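Local coordinates for protein importin subunit beta-1 (Saccharomyces cerevisiae, PDB 5OWU) that carries proteins into the nucleus as the importin beta subunit, joining importin alpha, which recognises the classical nuclear localization signal of the cargo, at residues L755-V759 with A801-L805; I831-R835 with A848-R852. All blocks are in the same frame, centred on the assembly; numbering follows the deposited sequence.

In the fold
Both contacts belong to the C-terminal end of the all-helical HEAT-repeat superhelix, on the same side of the chain's centre, their own centres about 14 Å apart. Interaction 1 comes first along the chain and joins two successive repeats, helix 741-764 of HEAT 17 to helix 796-812 of HEAT 18; interaction 2 follows it and lies wholly within HEAT 19, between helices 825-836 and 842-860. Val-803 ties them together: it sits on the face of helix 796-812 turned from Leu-755 and packs on Ile-831, Thr-834, Ala-848 and Ala-851. The last three repeats are thus packed in series, consistent with a hydrophobic core running on through the C-terminal end of the solenoid.

Interaction 1: L755-V759 with A801-L805; sequences LDAYV and AAVGL
Leu-755 and Leu-805 meet methyl to methyl, CD1 of Leu-755 lying 3.5 Å from CD1 of Leu-805 as the two side chains pass each other running in opposing senses. This is the closest apolar touch between segments 755-759 and 801-805. The other branch of Leu-755 reaches Ala-801, CD2 standing 3.8 Å from the CB of Ala-801. With CG of Leu-755 anti to the backbone N (chi1 179°), the fork extends across the gap: CD2 rests on Ala-801, while CD1 touches Leu-805 and also lies near the Ala-801 methyl. Val-759, one turn further on, sends CG2 to both of the same partners, 4.1 Å from the CB of Ala-801 and 4.2 Å from CG of Leu-805.

Leu-805 also packs against backbone. Its CD2 lies 3.8 Å from the carbonyl O of Tyr-758, while its CD1 comes within 4.1 Å of the CB of Tyr-758. Beyond CB, the tyrosine turns away: CG stands anti to the carbonyl carbon (chi1 -71°), and the ring runs off to helix 718-732, where the hydroxyl is hydrogen-bonded to Gln-732.

Phe-782 and Ile-783 of helix 776-788 touch Leu-755 and Leu-805 respectively, so a third helix joins in the packing. The segment axes come no closer than 10.3 Å; the second helices of neighbouring HEAT repeats run in the same general sense, at 36°. Because branched aliphatic groups and an alanine methyl make this interface, with no polar bond between the segments, its hold rests on hydrophobic burial and shape, which probably tolerates small shifts between repeats.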
loop_
_atom_site.group_PDB
_atom_site.type_symbol
_atom_site.label_atom_id
_atom_site.label_comp_id
_atom_site.label_asym_id
_atom_site.label_seq_id
_atom_site.Cartn_x
_atom_site.Cartn_y
_atom_site.Cartn_z
ATOM N N LEU A 755 12.849 17.588 0.250
ATOM C CA LEU A 755 12.457 18.617 1.210
ATOM C C LEU A 755 13.381 18.621 2.425
ATOM O O LEU A 755 13.815 19.690 2.876
ATOM C CB LEU A 755 11.004 18.413 1.637
ATOM C CG LEU A 755 10.439 19.409 2.658
ATOM C CD1 LEU A 755 10.626 20.852 2.208
ATOM C CD2 LEU A 755 8.958 19.101 2.897
ATOM N N ASP A 756 13.695 17.435 2.968
ATOM C CA ASP A 756 14.674 17.357 4.056
ATOM C C ASP A 756 15.986 18.028 3.654
ATOM O O ASP A 756 16.557 18.831 4.407
ATOM C CB ASP A 756 14.954 15.896 4.433
ATOM C CG ASP A 756 13.814 15.241 5.191
ATOM O OD1 ASP A 756 12.972 15.961 5.756
ATOM O OD2 ASP A 756 13.787 13.994 5.236
ATOM N N ALA A 757 16.492 17.675 2.472
ATOM C CA ALA A 757 17.773 18.209 2.018
ATOM C C ALA A 757 17.751 19.730 1.992
ATOM O O ALA A 757 18.669 20.386 2.505
ATOM C CB ALA A 757 18.115 17.648 0.640
ATOM N N TYR A 758 16.700 20.313 1.400
ATOM C CA TYR A 758 16.643 21.765 1.266
ATOM C C TYR A 758 16.496 22.441 2.622
ATOM O O TYR A 758 17.054 23.524 2.843
ATOM C CB TYR A 758 15.490 22.175 0.341
ATOM C CG TYR A 758 15.696 21.856 -1.132
ATOM C CD1 TYR A 758 16.971 21.688 -1.665
ATOM C CD2 TYR A 758 14.609 21.725 -1.990
ATOM C CE1 TYR A 758 17.155 21.398 -3.000
ATOM C CE2 TYR A 758 14.785 21.434 -3.330
ATOM C CZ TYR A 758 16.059 21.270 -3.828
ATOM O OH TYR A 758 16.245 20.979 -5.158
ATOM N N VAL A 759 15.732 21.837 3.537
ATOM C CA VAL A 759 15.606 22.411 4.875
ATOM C C VAL A 759 16.971 22.468 5.547
ATOM O O VAL A 759 17.379 23.502 6.094
ATOM C CB VAL A 759 14.603 21.597 5.712
ATOM C CG1 VAL A 759 14.665 21.975 7.197
ATOM C CG2 VAL A 759 13.209 21.812 5.193
ATOM N N ALA A 801 7.276 22.331 6.778
ATOM C CA ALA A 801 8.642 22.519 6.301
ATOM C C ALA A 801 8.681 23.382 5.041
ATOM O O ALA A 801 9.539 24.262 4.915
ATOM C CB ALA A 801 9.298 21.164 6.056
ATOM N N ALA A 802 7.758 23.160 4.101
ATOM C CA ALA A 802 7.799 23.895 2.835
ATOM C C ALA A 802 7.494 25.379 3.031
ATOM O O ALA A 802 8.209 26.255 2.515
ATOM C CB ALA A 802 6.816 23.272 1.845
ATOM N N VAL A 803 6.418 25.687 3.756
ATOM C CA VAL A 803 6.106 27.090 4.001
ATOM C C VAL A 803 7.207 27.719 4.859
ATOM O O VAL A 803 7.561 28.902 4.685
ATOM C CB VAL A 803 4.695 27.197 4.625
ATOM C CG1 VAL A 803 4.702 26.834 6.097
ATOM C CG2 VAL A 803 4.114 28.575 4.411
ATOM N N GLY A 804 7.811 26.925 5.748
ATOM C CA GLY A 804 8.988 27.392 6.465
ATOM C C GLY A 804 10.122 27.788 5.535
ATOM O O GLY A 804 10.778 28.811 5.742
ATOM N N LEU A 805 10.375 26.980 4.502
ATOM C CA LEU A 805 11.372 27.346 3.501
ATOM C C LEU A 805 11.033 28.677 2.854
ATOM O O LEU A 805 11.920 29.515 2.633
ATOM C CB LEU A 805 11.474 26.265 2.424
ATOM C CG LEU A 805 12.315 25.029 2.723
ATOM C CD1 LEU A 805 12.090 23.994 1.633
ATOM C CD2 LEU A 805 13.793 25.394 2.828
#

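Interaction 2: I831-R835 with A848-R852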
loop_
_atom_site.group_PDB
_atom_site.type_symbol
_atom_site.label_atom_id
_atom_site.label_comp_id
_atom_site.label_asym_id
_atom_site.label_seq_id
_atom_site.Cartn_x
_atom_site.Cartn_y
_atom_site.Cartn_z
ATOM N N ILE A 831 0.483 29.703 1.044
ATOM C CA ILE A 831 0.643 30.249 2.387
ATOM C C ILE A 831 -0.707 30.337 3.083
ATOM O O ILE A 831 -0.837 29.994 4.263
ATOM C CB ILE A 831 1.338 31.623 2.325
ATOM C CG1 ILE A 831 2.775 31.459 1.814
ATOM C CG2 ILE A 831 1.327 32.297 3.698
ATOM C CD1 ILE A 831 3.511 32.767 1.563
ATOM N N LYS A 832 -1.735 30.784 2.361
ATOM C CA LYS A 832 -3.038 30.988 2.991
ATOM C C LYS A 832 -3.718 29.663 3.321
ATOM O O LYS A 832 -4.313 29.520 4.395
ATOM C CB LYS A 832 -3.911 31.853 2.083
ATOM C CG LYS A 832 -3.547 33.334 2.175
ATOM C CD LYS A 832 -3.521 34.044 0.827
ATOM C CE LYS A 832 -4.859 34.690 0.496
ATOM N NZ LYS A 832 -4.739 35.640 -0.644
ATOM N N ARG A 833 -3.635 28.677 2.421
ATOM C CA ARG A 833 -4.187 27.361 2.721
ATOM C C ARG A 833 -3.495 26.741 3.927
ATOM O O ARG A 833 -4.144 26.105 4.766
ATOM C CB ARG A 833 -4.055 26.432 1.512
ATOM C CG ARG A 833 -4.790 26.896 0.266
ATOM C CD ARG A 833 -5.115 25.733 -0.665
ATOM N NE ARG A 833 -4.013 24.778 -0.788
ATOM C CZ ARG A 833 -3.052 24.834 -1.707
ATOM N NH1 ARG A 833 -3.026 25.810 -2.608
ATOM N NH2 ARG A 833 -2.100 23.907 -1.724
ATOM N N THR A 834 -2.174 26.903 4.022
ATOM C CA THR A 834 -1.445 26.337 5.151
ATOM C C THR A 834 -1.756 27.083 6.442
ATOM O O THR A 834 -1.797 26.476 7.516
ATOM C CB THR A 834 0.059 26.363 4.870
ATOM O OG1 THR A 834 0.334 25.650 3.657
ATOM C CG2 THR A 834 0.832 25.719 6.009
ATOM N N ARG A 835 -1.984 28.391 6.351
ATOM C CA ARG A 835 -2.276 29.202 7.525
ATOM C C ARG A 835 -3.700 28.989 8.025
ATOM O O ARG A 835 -3.962 29.160 9.221
ATOM C CB ARG A 835 -2.041 30.679 7.188
ATOM C CG ARG A 835 -2.486 31.679 8.242
ATOM C CD ARG A 835 -1.747 31.496 9.554
ATOM N NE ARG A 835 -2.159 32.493 10.537
ATOM C CZ ARG A 835 -1.853 32.450 11.830
ATOM N NH1 ARG A 835 -1.129 31.451 12.316
ATOM N NH2 ARG A 835 -2.280 33.408 12.643
ATOM N N ALA A 848 3.310 29.321 8.817
ATOM C CA ALA A 848 2.666 29.979 7.683
ATOM C C ALA A 848 2.530 31.477 7.922
ATOM O O ALA A 848 2.644 32.274 6.985
ATOM C CB ALA A 848 1.297 29.355 7.414
ATOM N N ARG A 849 2.277 31.879 9.168
ATOM C CA ARG A 849 2.238 33.302 9.491
ATOM C C ARG A 849 3.594 33.947 9.241
ATOM O O ARG A 849 3.684 34.991 8.583
ATOM C CB ARG A 849 1.798 33.495 10.945
ATOM C CG ARG A 849 1.931 34.917 11.496
ATOM C CD ARG A 849 0.981 35.897 10.822
ATOM N NE ARG A 849 0.696 37.043 11.686
ATOM C CZ ARG A 849 -0.177 38.005 11.403
ATOM N NH1 ARG A 849 -0.866 37.977 10.269
ATOM N NH2 ARG A 849 -0.366 39.002 12.260
ATOM N N TRP A 850 4.666 33.335 9.759
ATOM C CA TRP A 850 6.013 33.829 9.484
ATOM C C TRP A 850 6.243 33.975 7.981
ATOM O O TRP A 850 6.726 35.015 7.503
ATOM C CB TRP A 850 7.032 32.881 10.126
ATOM C CG TRP A 850 8.437 32.936 9.577
ATOM C CD1 TRP A 850 9.061 31.969 8.836
ATOM C CD2 TRP A 850 9.393 33.991 9.743
ATOM N NE1 TRP A 850 10.341 32.363 8.523
ATOM C CE2 TRP A 850 10.571 33.599 9.068
ATOM C CE3 TRP A 850 9.370 35.230 10.392
ATOM C CZ2 TRP A 850 11.711 34.403 9.022
ATOM C CZ3 TRP A 850 10.503 36.026 10.345
ATOM C CH2 TRP A 850 11.656 35.610 9.664
ATOM N N ALA A 851 5.860 32.952 7.214
ATOM C CA ALA A 851 6.036 32.991 5.765
ATOM C C ALA A 851 5.242 34.127 5.133
ATOM O O ALA A 851 5.698 34.750 4.168
ATOM C CB ALA A 851 5.617 31.657 5.153
ATOM N N ARG A 852 4.039 34.395 5.648
ATOM C CA ARG A 852 3.215 35.472 5.106
ATOM C C ARG A 852 3.850 36.829 5.377
ATOM O O ARG A 852 3.934 37.681 4.482
ATOM C CB ARG A 852 1.809 35.400 5.711
ATOM C CG ARG A 852 0.830 36.429 5.172
ATOM C CD ARG A 852 0.730 36.355 3.662
ATOM N NE ARG A 852 -0.424 37.082 3.148
ATOM C CZ ARG A 852 -0.659 37.283 1.856
ATOM N NH1 ARG A 852 0.184 36.818 0.944
ATOM N NH2 ARG A 852 -1.737 37.953 1.474
#
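Ile-831 pushes its CG2 methyl against helix 842-860, 3.5 Å from the carbonyl O of Ala-848 and 3.7 Å from CB of Arg-852, while CD1 rests near the carbonyl O and CB of Ala-851. That double reach arises because CG2 lies anti to the backbone N and CG1 beside that N (chi1 -66°). The tight part continues at Ala-848, whose CB sits 3.6 Å from CB of Arg-835 and 3.9 Å from CG2 of Thr-834; the small methyl lets the backbones close to 5.0 Å between the CA atoms of Arg-835 and Ala-848. Putting an alanine at Ile-831 would probably open a gap beside Ala-851 and deprive the Arg-852 stem of its apolar support.

The outer side is looser and basic. Arg-835 bends at chi2 and lays one face of its guanidinium, near the rim, over CB of Arg-849. Lys-832 and Arg-852 bring like charges near each other, NZ to NH2 4.3 Å, an approach likely to be eased by solvent; Arg-852 also has a weak hydrogen bond to Gln-855. With segment axes 9.1 Å apart at 151°, this is the antiparallel helical hairpin of a HEAT repeat, here HEAT 19.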